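Local atomic coordinates of allantoin racemase (Pseudomonas fluorescens, PDB entry 5LFD), a protein that probably interconverts the D and L forms of 5-monosubstituted hydantoins. Residues R2-N7 / D69-A74. Residues are numbered along the deposited sequence; the frame is centred on the assembly and turned at random.
Sequences RILVVN and DAVIQA
Ile72 and Ile3 meet on one face of a parallel pair of neighbouring strands, 2-7 and 70-74, where Ile72 CD1 lies 3.7 Å from Ile3 CG2. With CG1 of Ile72 anti to its carbonyl carbon (chi1 -69°), the ethyl arm reaches Ile3 and also runs alongside Val5, whose other methyl, CG1, approaches Ala74 CB. The face bearing Leu4, Val6 and Val71 is buried too: Val71 stands between its two partners, sending CG2 to Leu4 CD1 and CG1 to within 4.0 Å of Val6 CG2. Between the faces the backbones are closely zipped. Leu4 gives its N-H to Ala70 O, and Leu4 O accepts from Ile72 N at 2.6 Å. Val6 repeats the pattern with Ile72 O and Ala74 N. The ends are more polar. At the partly exposed N-terminal end, Arg2 and Asp69 clasp each other: Asp69 N donates to Arg2 O, and the anti lone pair of Asp69 OD2 receives Arg2 N at 2.6 Å, almost straight at 173°. The guanidinium turns elsewhere, to a salt bridge with Glu31. With an alanine at Asp69 the carboxylate is gone, and Arg2 N would probably be left without its acceptor at this end. At the far end a water donates to both Asn7 OD1 and Ala74 O, 2.7 Å from each, and so links two acceptors that stand 4.2 Å apart. Strand 31-35 continues the sheet beyond 2-7 and strand 92-94 beyond 70-74, giving the 2-1-3-4 order of a parallel alpha/beta domain. Helix 201-214 packs on the Ile3 and Ile72 face, and helix 47-63, part of the connection between the two strands, covers Val6 and Gln73 on the other.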
loop_
_atom_site.group_PDB
_atom_site.type_symbol
_atom_site.label_atom_id
_atom_site.label_comp_id
_atom_site.label_asym_id
_atom_site.label_seq_id
_atom_site.Cartn_x
_atom_site.Cartn_y
_atom_site.Cartn_z
ATOM N N ARG A 2 -4.320 37.530 -13.133
ATOM C CA ARG A 2 -3.009 37.276 -13.692
ATOM C C ARG A 2 -2.408 35.942 -13.161
ATOM O O ARG A 2 -2.252 35.774 -11.967
ATOM C CB ARG A 2 -2.047 38.434 -13.360
ATOM C CG ARG A 2 -0.773 38.366 -14.149
ATOM C CD ARG A 2 0.120 39.548 -13.879
ATOM N NE ARG A 2 -0.205 40.630 -14.828
ATOM C CZ ARG A 2 -0.418 41.880 -14.457
ATOM N NH1 ARG A 2 -0.315 42.211 -13.177
ATOM N NH2 ARG A 2 -0.716 42.787 -15.355
ATOM N N ILE A 3 -2.012 35.080 -14.086
ATOM C CA ILE A 3 -1.400 33.811 -13.760
ATOM C C ILE A 3 0.015 33.721 -14.345
ATOM O O ILE A 3 0.211 33.821 -15.584
ATOM C CB ILE A 3 -2.258 32.650 -14.365
ATOM C CG1 ILE A 3 -3.728 32.693 -13.839
ATOM C CG2 ILE A 3 -1.557 31.315 -14.154
ATOM C CD1 ILE A 3 -4.659 31.782 -14.669
ATOM N N LEU A 4 1.012 33.528 -13.473
ATOM C CA LEU A 4 2.360 33.278 -13.963
ATOM C C LEU A 4 2.485 31.836 -14.453
ATOM O O LEU A 4 2.192 30.897 -13.704
ATOM C CB LEU A 4 3.417 33.582 -12.884
ATOM C CG LEU A 4 3.355 34.952 -12.181
ATOM C CD1 LEU A 4 4.473 35.083 -11.140
ATOM C CD2 LEU A 4 3.267 36.170 -13.147
ATOM N N VAL A 5 2.880 31.669 -15.711
ATOM C CA VAL A 5 3.236 30.363 -16.298
ATOM C C VAL A 5 4.751 30.212 -16.519
ATOM O O VAL A 5 5.336 30.784 -17.473
ATOM C CB VAL A 5 2.504 30.099 -17.630
ATOM C CG1 VAL A 5 2.803 28.719 -18.156
ATOM C CG2 VAL A 5 1.005 30.245 -17.421
ATOM N N VAL A 6 5.392 29.404 -15.654
ATOM C CA VAL A 6 6.836 29.394 -15.601
ATOM C C VAL A 6 7.411 28.120 -16.198
ATOM O O VAL A 6 7.069 26.975 -15.789
ATOM C CB VAL A 6 7.325 29.592 -14.144
ATOM C CG1 VAL A 6 8.807 29.899 -14.159
ATOM C CG2 VAL A 6 6.565 30.706 -13.468
ATOM N N ASN A 7 8.254 28.308 -17.188
ATOM C CA ASN A 7 8.967 27.218 -17.817
ATOM C C ASN A 7 9.962 26.716 -16.765
ATOM O O ASN A 7 10.477 27.511 -15.953
ATOM C CB ASN A 7 9.728 27.727 -19.084
ATOM C CG ASN A 7 10.264 26.593 -19.976
ATOM O OD1 ASN A 7 10.229 25.377 -19.624
ATOM N ND2 ASN A 7 10.790 26.978 -21.152
ATOM N N ASP A 69 -2.179 36.338 -9.445
ATOM C CA ASP A 69 -3.159 35.592 -8.671
ATOM C C ASP A 69 -2.872 34.094 -8.448
ATOM O O ASP A 69 -3.389 33.495 -7.536
ATOM C CB ASP A 69 -4.535 35.819 -9.302
ATOM C CG ASP A 69 -4.834 37.323 -9.453
ATOM O OD1 ASP A 69 -5.143 37.935 -8.435
ATOM O OD2 ASP A 69 -4.695 37.867 -10.585
ATOM N N ALA A 70 -2.055 33.501 -9.306
ATOM C CA ALA A 70 -1.744 32.078 -9.194
ATOM C C ALA A 70 -0.448 31.861 -9.946
ATOM O O ALA A 70 -0.024 32.715 -10.732
ATOM C CB ALA A 70 -2.874 31.186 -9.731
ATOM N N VAL A 71 0.214 30.756 -9.674
ATOM C CA VAL A 71 1.392 30.367 -10.488
ATOM C C VAL A 71 1.312 28.954 -11.035
ATOM O O VAL A 71 0.857 28.021 -10.355
ATOM C CB VAL A 71 2.671 30.430 -9.670
ATOM C CG1 VAL A 71 3.857 30.008 -10.548
ATOM C CG2 VAL A 71 2.823 31.837 -9.137
ATOM N N ILE A 72 1.774 28.779 -12.267
ATOM C CA ILE A 72 1.789 27.440 -12.833
ATOM C C ILE A 72 3.236 27.095 -13.147
ATOM O O ILE A 72 3.924 27.898 -13.759
ATOM C CB ILE A 72 0.981 27.368 -14.129
ATOM C CG1 ILE A 72 -0.514 27.542 -13.832
ATOM C CG2 ILE A 72 1.290 26.080 -14.909
ATOM C CD1 ILE A 72 -1.370 27.719 -15.074
ATOM N N GLN A 73 3.694 25.919 -12.709
ATOM C CA GLN A 73 5.036 25.439 -13.029
ATOM C C GLN A 73 4.857 24.494 -14.197
ATOM O O GLN A 73 4.216 23.485 -14.071
ATOM C CB GLN A 73 5.696 24.732 -11.821
ATOM C CG GLN A 73 7.090 24.174 -12.142
ATOM C CD GLN A 73 7.927 23.802 -10.923
ATOM O OE1 GLN A 73 7.981 24.547 -9.933
ATOM N NE2 GLN A 73 8.623 22.634 -11.007
ATOM N N ALA A 74 5.437 24.848 -15.331
ATOM C CA ALA A 74 5.176 24.200 -16.606
ATOM C C ALA A 74 6.288 23.218 -16.975
ATOM O O ALA A 74 6.934 23.320 -18.067
ATOM C CB ALA A 74 4.944 25.231 -17.730
HETATM O O HOH W 1 8.711 23.195 -20.042
#